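PDB 3E05: precorrin-6Y C5,15-methyltransferase (Decarboxylating) from Geobacter metallireducens, which probably methylates and decarboxylates precorrin-6Y during cobalamin biosynthesis, this chain being its C-terminal S-adenosylmethionine-dependent methyltransferase domain. Local coordinates for residues Val112-Ser117 with Glu123-Val128; Gly119-Ile124 with Val152-Asp157; Phe68-Asn73 with Asp104-Pro109; Arg29-Ser34 with Val187-Ala192. All blocks are in the same frame, centred on the assembly; numbering follows the deposited sequence. Where two conformers were deposited one is given.

Contact 1 of 4, residues Val112-Ser117 with Glu123-Val128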
loop_
_atom_site.group_PDB
_atom_site.type_symbol
_atom_site.label_atom_id
_atom_site.label_comp_id
_atom_site.label_asym_id
_atom_site.label_seq_id
_atom_site.Cartn_x
_atom_site.Cartn_y
_atom_site.Cartn_z
ATOM N N VAL D 112 -9.924 24.507 -7.505
ATOM C CA VAL D 112 -8.538 24.670 -7.876
ATOM C C VAL D 112 -7.794 23.377 -7.603
ATOM O O VAL D 112 -7.885 22.837 -6.497
ATOM C CB VAL D 112 -7.853 25.832 -7.130
ATOM C CG1 VAL D 112 -6.383 25.877 -7.480
ATOM C CG2 VAL D 112 -8.494 27.169 -7.497
ATOM N N PHE D 113 -7.123 22.878 -8.629
ATOM C CA PHE D 113 -6.183 21.776 -8.491
ATOM C C PHE D 113 -4.783 22.350 -8.598
ATOM O O PHE D 113 -4.477 23.108 -9.516
ATOM C CB PHE D 113 -6.397 20.675 -9.534
ATOM C CG PHE D 113 -5.359 19.577 -9.459
ATOM C CD1 PHE D 113 -5.253 18.785 -8.304
ATOM C CD2 PHE D 113 -4.455 19.366 -10.507
ATOM C CE1 PHE D 113 -4.268 17.759 -8.212
ATOM C CE2 PHE D 113 -3.486 18.345 -10.422
ATOM C CZ PHE D 113 -3.402 17.539 -9.263
ATOM N N ILE D 114 -3.944 22.033 -7.617
ATOM C CA ILE D 114 -2.553 22.428 -7.654
ATOM C C ILE D 114 -1.684 21.189 -7.905
ATOM O O ILE D 114 -1.467 20.367 -6.997
ATOM C CB ILE D 114 -2.149 23.153 -6.341
ATOM C CG1 ILE D 114 -3.063 24.369 -6.104
ATOM C CG2 ILE D 114 -0.685 23.545 -6.366
ATOM C CD1 ILE D 114 -3.080 24.874 -4.678
ATOM N N GLY D 115 -1.224 21.046 -9.143
ATOM C CA GLY D 115 -0.383 19.912 -9.572
ATOM C C GLY D 115 1.114 20.216 -9.520
ATOM O O GLY D 115 1.945 19.300 -9.553
ATOM N N GLY D 116 1.457 21.501 -9.463
ATOM C CA GLY D 116 2.861 21.934 -9.409
ATOM C C GLY D 116 2.941 23.370 -8.938
ATOM O O GLY D 116 2.187 24.224 -9.416
ATOM N N SER D 117 3.857 23.634 -8.006
ATOM C CA SER D 117 3.971 24.950 -7.367
ATOM C C SER D 117 5.197 25.750 -7.770
ATOM O O SER D 117 5.231 26.961 -7.566
ATOM C CB SER D 117 3.949 24.805 -5.853
ATOM O OG SER D 117 2.640 24.502 -5.419
ATOM N N GLU D 123 2.577 31.166 -1.508
ATOM C CA GLU D 123 2.096 32.294 -2.279
ATOM C C GLU D 123 0.908 31.897 -3.152
ATOM O O GLU D 123 -0.030 32.681 -3.319
ATOM C CB GLU D 123 3.231 32.883 -3.119
ATOM C CG GLU D 123 4.359 33.489 -2.276
ATOM C CD GLU D 123 5.504 32.520 -1.947
ATOM O OE1 GLU D 123 5.379 31.288 -2.156
ATOM O OE2 GLU D 123 6.551 33.008 -1.466
ATOM N N ILE D 124 0.935 30.671 -3.679
ATOM C CA ILE D 124 -0.185 30.148 -4.468
ATOM C C ILE D 124 -1.428 29.918 -3.608
ATOM O O ILE D 124 -2.528 30.304 -4.012
ATOM C CB ILE D 124 0.195 28.871 -5.262
ATOM C CG1 ILE D 124 1.079 29.234 -6.451
ATOM C CG2 ILE D 124 -1.063 28.117 -5.759
ATOM C CD1 ILE D 124 1.819 28.045 -7.065
ATOM N N ILE D 125 -1.256 29.298 -2.435
ATOM C CA ILE D 125 -2.379 29.023 -1.539
ATOM C C ILE D 125 -3.027 30.330 -1.066
ATOM O O ILE D 125 -4.253 30.458 -1.085
ATOM C CB ILE D 125 -2.001 28.040 -0.381
ATOM C CG1 ILE D 125 -1.905 26.608 -0.943
ATOM C CG2 ILE D 125 -3.045 28.053 0.738
ATOM C CD1 ILE D 125 -1.337 25.570 0.025
ATOM N N ASP D 126 -2.198 31.307 -0.694
ATOM C CA ASP D 126 -2.679 32.636 -0.302
ATOM C C ASP D 126 -3.505 33.295 -1.398
ATOM O O ASP D 126 -4.610 33.772 -1.135
ATOM C CB ASP D 126 -1.511 33.547 0.079
ATOM C CG ASP D 126 -0.966 33.245 1.454
ATOM O OD1 ASP D 126 -0.323 34.135 2.038
ATOM O OD2 ASP D 126 -1.170 32.117 1.950
ATOM N N ALA D 127 -2.967 33.289 -2.620
ATOM C CA ALA D 127 -3.630 33.879 -3.780
ATOM C C ALA D 127 -4.942 33.168 -4.126
ATOM O O ALA D 127 -5.951 33.827 -4.376
ATOM C CB ALA D 127 -2.693 33.908 -4.965
ATOM N N VAL D 128 -4.925 31.831 -4.109
ATOM C CA VAL D 128 -6.127 31.009 -4.320
ATOM C C VAL D 128 -7.205 31.235 -3.258
ATOM O O VAL D 128 -8.390 31.342 -3.591
ATOM C CB VAL D 128 -5.783 29.478 -4.384
ATOM C CG1 VAL D 128 -7.041 28.640 -4.276
ATOM C CG2 VAL D 128 -5.063 29.152 -5.664
#
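Val112 and Val128 meet end to end, the first of three apolar pairs across this contact. Val112 CG2 lies 3.8 Å from Val128 CG1, and the other two methyls pair as well, Val112 CG1 with Val128 CG2 at 4.0 Å. The isoleucines meet differently: Ile114 and Ile124 lie alongside with their ends passing, which brings Ile114 CD1 to 4.0 Å from Ile124 CG2. Ile114 can do this because CG1 is anti to its carbonyl carbon (chi1 -57°) and the chain then extends, so that CD1 also comes near Ile125 CG1. Beta-branching suits the strand; on the helix the same residues are accepted for their buried, apolar surface.

A second kind of contact is van der Waals packing against the polar atoms of Ser117: Ile124 CD1 rests 3.6 Å from Ser117 O and 4.0 Å from Ser117 OG. No hydrogen bond joins the segments.

Strand 112-114 and helix 123-128 run antiparallel (179°), their axes 11.0 Å apart, as expected for the first half of a beta-alpha-beta crossover. Strand 111-114 lies between strands 43-47 and 137-142, and the helix also leans on both: Ile124 touches Ile47 and Val128 touches Ile138.

Contact 2 of 4, residues Gly119-Ile124 with Val152-Asp157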
loop_
_atom_site.group_PDB
_atom_site.type_symbol
_atom_site.label_atom_id
_atom_site.label_comp_id
_atom_site.label_asym_id
_atom_site.label_seq_id
_atom_site.Cartn_x
_atom_site.Cartn_y
_atom_site.Cartn_z
ATOM N N GLY D 119 8.125 26.055 -6.370
ATOM C CA GLY D 119 8.694 26.756 -5.220
ATOM C C GLY D 119 7.823 27.867 -4.661
ATOM O O GLY D 119 8.249 28.591 -3.763
ATOM N N MET D 120 6.596 27.997 -5.171
ATOM C CA MET D 120 5.704 29.097 -4.789
ATOM C C MET D 120 4.431 28.643 -4.070
ATOM O O MET D 120 3.380 29.262 -4.238
ATOM C CB MET D 120 5.335 29.954 -6.020
ATOM C CG MET D 120 6.517 30.608 -6.748
ATOM S SD MET D 120 7.539 31.648 -5.685
ATOM C CE MET D 120 6.466 33.054 -5.451
ATOM N N LEU D 121 4.532 27.594 -3.254
ATOM C CA LEU D 121 3.352 26.976 -2.627
ATOM C C LEU D 121 2.538 27.908 -1.714
ATOM O O LEU D 121 1.323 28.015 -1.876
ATOM C CB LEU D 121 3.709 25.667 -1.897
ATOM C CG LEU D 121 2.531 24.920 -1.235
ATOM C CD1 LEU D 121 1.491 24.503 -2.265
ATOM C CD2 LEU D 121 2.995 23.722 -0.384
ATOM N N GLU D 122 3.211 28.568 -0.769
ATOM C CA GLU D 122 2.539 29.452 0.181
ATOM C C GLU D 122 1.860 30.609 -0.542
ATOM O O GLU D 122 0.717 30.973 -0.240
ATOM C CB GLU D 122 3.533 29.993 1.215
ATOM C CG GLU D 122 2.858 30.428 2.509
ATOM C CD GLU D 122 3.797 31.107 3.486
ATOM O OE1 GLU D 122 5.032 30.916 3.399
ATOM O OE2 GLU D 122 3.284 31.840 4.352
ATOM N N GLU D 123 2.577 31.166 -1.508
ATOM C CA GLU D 123 2.096 32.294 -2.279
ATOM C C GLU D 123 0.908 31.897 -3.152
ATOM O O GLU D 123 -0.030 32.681 -3.319
ATOM C CB GLU D 123 3.231 32.883 -3.119
ATOM C CG GLU D 123 4.359 33.489 -2.276
ATOM C CD GLU D 123 5.504 32.520 -1.947
ATOM O OE1 GLU D 123 5.379 31.288 -2.156
ATOM O OE2 GLU D 123 6.551 33.008 -1.466
ATOM N N ILE D 124 0.935 30.671 -3.679
ATOM C CA ILE D 124 -0.185 30.148 -4.468
ATOM C C ILE D 124 -1.428 29.918 -3.608
ATOM O O ILE D 124 -2.528 30.304 -4.012
ATOM C CB ILE D 124 0.195 28.871 -5.262
ATOM C CG1 ILE D 124 1.079 29.234 -6.451
ATOM C CG2 ILE D 124 -1.063 28.117 -5.759
ATOM C CD1 ILE D 124 1.819 28.045 -7.065
ATOM N N VAL D 152 -0.630 21.130 4.042
ATOM C CA VAL D 152 -1.562 20.970 5.152
ATOM C C VAL D 152 -1.479 22.156 6.126
ATOM O O VAL D 152 -2.508 22.673 6.562
ATOM C CB VAL D 152 -1.402 19.586 5.858
ATOM C CG1 VAL D 152 -2.345 19.458 7.035
ATOM C CG2 VAL D 152 -1.695 18.476 4.861
ATOM N N GLU D 153 -0.257 22.601 6.418
ATOM C CA GLU D 153 -0.011 23.731 7.315
ATOM C C GLU D 153 -0.645 25.043 6.820
ATOM O O GLU D 153 -1.324 25.725 7.583
ATOM C CB GLU D 153 1.497 23.909 7.535
ATOM C CG GLU D 153 1.868 24.978 8.569
ATOM C CD GLU D 153 3.335 25.383 8.520
ATOM O OE1 GLU D 153 4.203 24.517 8.265
ATOM O OE2 GLU D 153 3.621 26.576 8.748
ATOM N N PHE D 154 -0.434 25.377 5.550
ATOM C CA PHE D 154 -0.957 26.630 4.970
ATOM C C PHE D 154 -2.473 26.652 4.822
ATOM O O PHE D 154 -3.109 27.667 5.085
ATOM C CB PHE D 154 -0.302 26.956 3.624
ATOM C CG PHE D 154 1.199 27.032 3.673
ATOM C CD1 PHE D 154 1.861 27.523 4.803
ATOM C CD2 PHE D 154 1.957 26.627 2.575
ATOM C CE1 PHE D 154 3.249 27.579 4.846
ATOM C CE2 PHE D 154 3.347 26.694 2.603
ATOM C CZ PHE D 154 3.996 27.170 3.743
ATOM N N LEU D 155 -3.044 25.531 4.403
ATOM C CA LEU D 155 -4.492 25.407 4.261
ATOM C C LEU D 155 -5.212 25.436 5.608
ATOM O O LEU D 155 -6.296 26.010 5.723
ATOM C CB LEU D 155 -4.856 24.124 3.497
ATOM C CG LEU D 155 -4.521 24.050 1.999
ATOM C CD1 LEU D 155 -4.528 22.607 1.566
ATOM C CD2 LEU D 155 -5.471 24.880 1.130
ATOM N N GLU D 156 -4.614 24.822 6.625
ATOM C CA GLU D 156 -5.185 24.886 7.972
ATOM C C GLU D 156 -5.075 26.270 8.617
ATOM O O GLU D 156 -5.933 26.647 9.423
ATOM C CB GLU D 156 -4.602 23.801 8.863
ATOM C CG GLU D 156 -5.182 22.424 8.537
ATOM C CD GLU D 156 -4.792 21.365 9.533
ATOM O OE1 GLU D 156 -3.765 21.547 10.227
ATOM O OE2 GLU D 156 -5.515 20.349 9.614
ATOM N N ASP D 157 -4.032 27.013 8.245
ATOM C CA ASP D 157 -3.857 28.411 8.651
ATOM C C ASP D 157 -4.976 29.309 8.142
ATOM O O ASP D 157 -5.335 30.292 8.805
ATOM C CB ASP D 157 -2.527 28.971 8.136
ATOM C CG ASP D 157 -1.340 28.527 8.959
ATOM O OD1 ASP D 157 -1.545 27.886 10.015
ATOM O OD2 ASP D 157 -0.197 28.817 8.535
#
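The ring of Phe154 lies under the side chain of Glu122, which runs crosswise over it. Glu122 CG sits almost exactly over the middle of one face, 3.5 Å from the Phe154 ring centroid and only 6° off the normal, a clear CH-pi contact. With chi1 at -157° and an extended chain beyond CG, Glu122 lays its methylenes over the ring, its CB 3.6 Å from Phe154 CE2. The carboxylate continues the same tight layer, stacked on the ring with planes 18° apart.

The rest is looser. At the ring edge, near its plane, Leu121 CG is 4.2 Å from Phe154 CD2; leucine suits this turn of the helix because it also touches Leu140 of strand 137-142. On the solvent side the carboxylate end meets no cationic partner across the contact, and Glu122 OE2 is 6.2 Å from Asp157 OD2.

Replacing Phe154 with an alanine is likely to leave the methylenes of Glu122 without the surface they lie on and open a gap between helices 121-131 and 145-157, neighbours that pack together on one side of the Rossmann-like sheet.

With neither hydrogen bond nor salt bridge across it, the contact uses glutamate for its aliphatic stem. The ring face and the like charges of Glu153 and Asp157 would probably not stabilise the carboxylate, so the attraction lies in CH-pi and dispersion contact.

Contact 3 of 4, residues Phe68-Asn73 with Asp104-Pro109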
loop_
_atom_site.group_PDB
_atom_site.type_symbol
_atom_site.label_atom_id
_atom_site.label_comp_id
_atom_site.label_asym_id
_atom_site.label_seq_id
_atom_site.Cartn_x
_atom_site.Cartn_y
_atom_site.Cartn_z
ATOM N N PHE D 68 -8.955 26.571 -16.666
ATOM C CA PHE D 68 -7.768 27.353 -16.980
ATOM C C PHE D 68 -6.540 26.619 -16.467
ATOM O O PHE D 68 -6.402 26.393 -15.259
ATOM C CB PHE D 68 -7.892 28.760 -16.387
ATOM C CG PHE D 68 -9.085 29.516 -16.912
ATOM C CD1 PHE D 68 -8.983 30.263 -18.088
ATOM C CD2 PHE D 68 -10.313 29.460 -16.253
ATOM C CE1 PHE D 68 -10.086 30.944 -18.601
ATOM C CE2 PHE D 68 -11.419 30.134 -16.757
ATOM C CZ PHE D 68 -11.301 30.879 -17.938
ATOM N N ALA D 69 -5.685 26.234 -17.406
ATOM C CA ALA D 69 -4.518 25.401 -17.153
ATOM C C ALA D 69 -3.247 26.231 -17.243
ATOM O O ALA D 69 -2.842 26.662 -18.338
ATOM C CB ALA D 69 -4.482 24.249 -18.157
ATOM N N LEU D 70 -2.632 26.459 -16.082
ATOM C CA LEU D 70 -1.448 27.298 -15.964
ATOM C C LEU D 70 -0.174 26.470 -15.926
ATOM O O LEU D 70 -0.054 25.533 -15.124
ATOM C CB LEU D 70 -1.528 28.178 -14.718
ATOM C CG LEU D 70 -2.259 29.508 -14.870
ATOM C CD1 LEU D 70 -3.754 29.310 -14.770
ATOM C CD2 LEU D 70 -1.789 30.464 -13.793
ATOM N N GLU D 71 0.782 26.828 -16.783
ATOM C CA GLU D 71 2.051 26.110 -16.872
ATOM C C GLU D 71 3.194 27.045 -17.253
ATOM O O GLU D 71 3.070 27.833 -18.193
ATOM C CB GLU D 71 1.929 24.942 -17.857
ATOM C CG GLU D 71 3.206 24.116 -18.101
ATOM C CD GLU D 71 3.801 23.550 -16.824
ATOM O OE1 GLU D 71 3.108 22.805 -16.107
ATOM O OE2 GLU D 71 4.971 23.865 -16.529
ATOM N N ARG D 72 4.293 26.956 -16.503
ATOM C CA ARG D 72 5.468 27.813 -16.706
ATOM C C ARG D 72 6.512 27.236 -17.678
ATOM O O ARG D 72 7.198 27.984 -18.366
ATOM C CB ARG D 72 6.122 28.161 -15.350
ATOM C CG ARG D 72 6.833 26.989 -14.663
ATOM C CD ARG D 72 7.136 27.283 -13.208
ATOM N NE ARG D 72 8.239 26.483 -12.676
ATOM C CZ ARG D 72 8.110 25.269 -12.145
ATOM N NH1 ARG D 72 6.917 24.687 -12.063
ATOM N NH2 ARG D 72 9.182 24.634 -11.690
ATOM N N ASN D 73 6.623 25.911 -17.731
ATOM C CA ASN D 73 7.656 25.239 -18.523
ATOM C C ASN D 73 7.314 25.147 -20.019
ATOM O O ASN D 73 6.311 24.532 -20.377
ATOM C CB ASN D 73 7.933 23.849 -17.928
ATOM C CG ASN D 73 9.208 23.203 -18.464
ATOM O OD1 ASN D 73 9.398 23.051 -19.673
ATOM N ND2 ASN D 73 10.074 22.786 -17.553
ATOM N N ASP D 104 -4.591 36.828 -11.934
ATOM C CA ASP D 104 -5.408 38.044 -11.844
ATOM C C ASP D 104 -6.416 38.198 -12.983
ATOM O O ASP D 104 -7.546 38.616 -12.753
ATOM C CB ASP D 104 -4.516 39.284 -11.724
ATOM C CG ASP D 104 -3.661 39.265 -10.468
ATOM O OD1 ASP D 104 -4.180 38.888 -9.393
ATOM O OD2 ASP D 104 -2.466 39.624 -10.559
ATOM N N ASP D 105 -6.012 37.831 -14.195
ATOM C CA ASP D 105 -6.875 37.945 -15.374
ATOM C C ASP D 105 -7.931 36.838 -15.483
ATOM O O ASP D 105 -8.860 36.937 -16.299
ATOM C CB ASP D 105 -6.027 37.983 -16.651
ATOM C CG ASP D 105 -5.358 39.336 -16.878
ATOM O OD1 ASP D 105 -5.109 40.073 -15.893
ATOM O OD2 ASP D 105 -5.070 39.660 -18.052
ATOM N N LEU D 106 -7.786 35.792 -14.667
ATOM C CA LEU D 106 -8.716 34.664 -14.656
ATOM C C LEU D 106 -9.975 34.992 -13.859
ATOM O O LEU D 106 -9.915 35.791 -12.922
ATOM C CB LEU D 106 -8.027 33.429 -14.058
ATOM C CG LEU D 106 -6.662 32.998 -14.593
ATOM C CD1 LEU D 106 -6.155 31.842 -13.752
ATOM C CD2 LEU D 106 -6.717 32.597 -16.052
ATOM N N PRO D 107 -11.124 34.381 -14.220
ATOM C CA PRO D 107 -12.290 34.505 -13.347
ATOM C C PRO D 107 -12.078 33.753 -12.042
ATOM O O PRO D 107 -11.267 32.812 -11.997
ATOM C CB PRO D 107 -13.424 33.856 -14.147
ATOM C CG PRO D 107 -12.805 33.115 -15.220
ATOM C CD PRO D 107 -11.415 33.595 -15.434
ATOM N N ASP D 108 -12.784 34.187 -10.997
ATOM C CA ASP D 108 -12.766 33.520 -9.696
ATOM C C ASP D 108 -13.113 32.037 -9.814
ATOM O O ASP D 108 -14.024 31.661 -10.561
ATOM C CB ASP D 108 -13.701 34.215 -8.713
ATOM C CG ASP D 108 -13.273 35.639 -8.414
ATOM O OD1 ASP D 108 -12.350 36.144 -9.086
ATOM O OD2 ASP D 108 -13.861 36.257 -7.506
ATOM N N PRO D 109 -12.341 31.190 -9.117
ATOM C CA PRO D 109 -12.510 29.748 -9.265
ATOM C C PRO D 109 -13.467 29.132 -8.241
ATOM O O PRO D 109 -13.543 29.577 -7.092
ATOM C CB PRO D 109 -11.094 29.231 -9.056
ATOM C CG PRO D 109 -10.491 30.200 -8.035
ATOM C CD PRO D 109 -11.247 31.520 -8.178
#
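Leu106 is the first residue of the 104-109 loop to touch strand 68-71, and its two methyls part to do so. Leu106 CD2 lies 3.8 Å from Phe68 CD1, while Leu106 CD1 meets Leu70 CD1 at 3.6 Å. Its CG stands anti to the carbonyl carbon (chi1 -51°), which turns the fork toward both partners. Phe68 and Leu70, being alternate residues of a strand, project on the same side, and a forked leucine can serve both. Pro107 follows; it and Phe68 point at each other from opposed sides, Pro107 CG 3.6 Å from Phe68 CE2, an oblique approach to the ring. Proline offers a compact, rigid apolar ring here without a backbone N-H to satisfy. Asp108 forms a salt bridge with Arg131, which also binds Leu106 O, and Pro109 packs on Trp45. A serine in place of Phe68 would probably leave Pro107 and one Leu106 methyl without their apolar partner and open a gap beneath the loop.

Strand 66-71 lies between strands 92-96 and 43-47, and the loop that links strands 92-96 and 111-114 folds over this part of the sheet: Leu106 also touches Val95 and Trp45, and Pro107 O is hydrogen-bonded to Trp45 NE1.

Contact 4 of 4, residues Arg29-Ser34 with Val187-Ala192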
loop_
_atom_site.group_PDB
_atom_site.type_symbol
_atom_site.label_atom_id
_atom_site.label_comp_id
_atom_site.label_asym_id
_atom_site.label_seq_id
_atom_site.Cartn_x
_atom_site.Cartn_y
_atom_site.Cartn_z
ATOM N N ARG D 29 -5.543 10.184 -11.020
ATOM C CA ARG D 29 -6.309 11.217 -11.710
ATOM C C ARG D 29 -7.805 11.086 -11.407
ATOM O O ARG D 29 -8.442 12.052 -11.088
ATOM C CB ARG D 29 -6.068 11.131 -13.219
ATOM C CG ARG D 29 -6.485 12.364 -14.007
ATOM C CD ARG D 29 -6.333 12.095 -15.506
ATOM N NE ARG D 29 -5.000 11.598 -15.851
ATOM C CZ ARG D 29 -4.758 10.640 -16.749
ATOM N NH1 ARG D 29 -5.755 10.060 -17.405
ATOM N NH2 ARG D 29 -3.512 10.245 -16.989
ATOM N N ALA D 30 -8.346 9.878 -11.539
ATOM C CA ALA D 30 -9.761 9.605 -11.243
ATOM C C ALA D 30 -10.108 9.978 -9.802
ATOM O O ALA D 30 -11.076 10.689 -9.570
ATOM C CB ALA D 30 -10.098 8.152 -11.508
ATOM N N VAL D 31 -9.290 9.533 -8.839
ATOM C CA VAL D 31 -9.514 9.891 -7.423
ATOM C C VAL D 31 -9.445 11.421 -7.218
ATOM O O VAL D 31 -10.264 11.993 -6.496
ATOM C CB VAL D 31 -8.475 9.204 -6.479
ATOM C CG1 VAL D 31 -8.804 9.495 -5.013
ATOM C CG2 VAL D 31 -8.440 7.691 -6.717
ATOM N N THR D 32 -8.494 12.062 -7.881
ATOM C CA THR D 32 -8.323 13.541 -7.814
ATOM C C THR D 32 -9.596 14.266 -8.296
ATOM O O THR D 32 -10.116 15.162 -7.607
ATOM C CB THR D 32 -7.091 13.979 -8.628
ATOM O OG1 THR D 32 -5.915 13.420 -8.048
ATOM C CG2 THR D 32 -6.930 15.503 -8.691
ATOM N N LEU D 33 -10.117 13.833 -9.438
ATOM C CA LEU D 33 -11.360 14.386 -10.016
ATOM C C LEU D 33 -12.565 14.165 -9.110
ATOM O O LEU D 33 -13.362 15.069 -8.927
ATOM C CB LEU D 33 -11.601 13.783 -11.396
ATOM C CG LEU D 33 -10.594 14.248 -12.455
ATOM C CD1 LEU D 33 -10.630 13.309 -13.617
ATOM C CD2 LEU D 33 -10.805 15.706 -12.858
ATOM N N SER D 34 -12.665 12.965 -8.525
ATOM C CA SER D 34 -13.620 12.654 -7.461
ATOM C C SER D 34 -13.536 13.642 -6.294
ATOM O O SER D 34 -14.545 14.218 -5.893
ATOM C CB SER D 34 -13.380 11.226 -6.941
ATOM O OG SER D 34 -14.551 10.667 -6.395
ATOM N N VAL D 187 0.888 8.626 -3.886
ATOM C CA VAL D 187 0.497 10.025 -4.046
ATOM C C VAL D 187 -0.402 10.432 -2.893
ATOM O O VAL D 187 -1.335 9.717 -2.508
ATOM C CB VAL D 187 -0.192 10.333 -5.437
ATOM C CG1 VAL D 187 -0.488 11.830 -5.590
ATOM C CG2 VAL D 187 0.666 9.864 -6.616
ATOM N N TYR D 188 -0.109 11.594 -2.320
ATOM C CA TYR D 188 -0.945 12.127 -1.267
ATOM C C TYR D 188 -1.911 13.125 -1.889
ATOM O O TYR D 188 -1.481 14.160 -2.387
ATOM C CB TYR D 188 -0.071 12.838 -0.223
ATOM C CG TYR D 188 0.785 11.871 0.561
ATOM C CD1 TYR D 188 0.300 11.301 1.742
ATOM C CD2 TYR D 188 2.050 11.491 0.103
ATOM C CE1 TYR D 188 1.094 10.409 2.497
ATOM C CE2 TYR D 188 2.834 10.572 0.825
ATOM C CZ TYR D 188 2.350 10.047 2.022
ATOM O OH TYR D 188 3.111 9.134 2.729
ATOM N N ILE D 189 -3.197 12.774 -1.888
ATOM C CA ILE D 189 -4.238 13.650 -2.418
ATOM C C ILE D 189 -4.831 14.453 -1.262
ATOM O O ILE D 189 -5.515 13.921 -0.384
ATOM C CB ILE D 189 -5.320 12.846 -3.173
ATOM C CG1 ILE D 189 -4.658 12.075 -4.327
ATOM C CG2 ILE D 189 -6.459 13.758 -3.646
ATOM C CD1 ILE D 189 -5.523 11.027 -4.974
ATOM N N ILE D 190 -4.564 15.756 -1.298
ATOM C CA ILE D 190 -4.985 16.676 -0.240
ATOM C C ILE D 190 -6.211 17.460 -0.703
ATOM O O ILE D 190 -6.145 18.143 -1.721
ATOM C CB ILE D 190 -3.838 17.651 0.103
ATOM C CG1 ILE D 190 -2.573 16.873 0.466
ATOM C CG2 ILE D 190 -4.256 18.612 1.231
ATOM C CD1 ILE D 190 -1.301 17.687 0.464
ATOM N N THR D 191 -7.312 17.342 0.036
ATOM C CA THR D 191 -8.560 18.041 -0.255
ATOM C C THR D 191 -8.894 19.031 0.852
ATOM O O THR D 191 -8.892 18.688 2.029
ATOM C CB THR D 191 -9.701 17.046 -0.488
ATOM O OG1 THR D 191 -9.272 16.082 -1.457
ATOM C CG2 THR D 191 -10.963 17.761 -1.022
ATOM N N ALA D 192 -9.183 20.270 0.458
ATOM C CA ALA D 192 -9.442 21.339 1.413
ATOM C C ALA D 192 -10.686 22.115 1.019
ATOM O O ALA D 192 -10.870 22.463 -0.149
ATOM C CB ALA D 192 -8.249 22.255 1.510
#
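Ile189 CD1 is the methyl on which this small, buried contact turns. It packs 3.6 Å from Val31 CG1 and 3.8 Å from Val31 CB, the two side chains meeting at a slant. The same methyl approaches the neighbouring residue on the helix, Ile189 CD1 lying 3.9 Å from Thr32 OG1 in a van der Waals contact. Ile189 has CG1 anti to its carbonyl carbon (chi1 -59°) and CD1 extended beyond it, which gives the reach needed to span from strand to helix. Isoleucine fits such a place well: its branched CB suits the extended backbone, and its longer arm can still touch two residues at once.

In the next shell, Thr32 OG1 lies in hydrogen-bonding range of both Val28 O, one turn earlier in its own helix, and Asn141 OD1 of strand 137-142, so that this hydroxyl has polar partners although an apolar methyl lies against it. Ile189 in turn is flanked by Val139 and Asn141 on one neighbouring strand and by Val167 on the other. Val31 also meets Val31 of the second subunit, so this helix forms part of the interface with that subunit. Tyr188, the preceding strand residue, points the other way, where its hydroxyl is hydrogen-bonded to Tyr188 of the third subunit.

Strand 180-193 runs antiparallel to its neighbours 137-142 and 161-173, and Ile189 pairs through its backbone with Ala165. Helix 26-35, the first of the domain, thus covers the antiparallel strand of the class I methyltransferase fold on the Ile189 side, while its Leu33 packs on helix 53-61.

In the fold
The strand order 3-2-1-4-5-7-6, with strand 180-193 antiparallel, marks the class I methyltransferase fold, and contacts 1, 3 and 4 all pack against its sheet. Contacts 1 and 4 are buried and rely mainly on branched aliphatics; they touch where Phe113 CE1 meets Thr32 CG2 at 3.5 Å. Contact 3 is partly buried and adds proline and phenylalanine where a loop lies over the sheet. Contact 2 lies at the surface, where an acidic side chain lends its methylenes, yet its Leu155 reaches Ile190 and Ala192 of contact 4. Contacts 1 and 2 share helix 121-131, one using its sheet side, the other its flank toward helix 145-157.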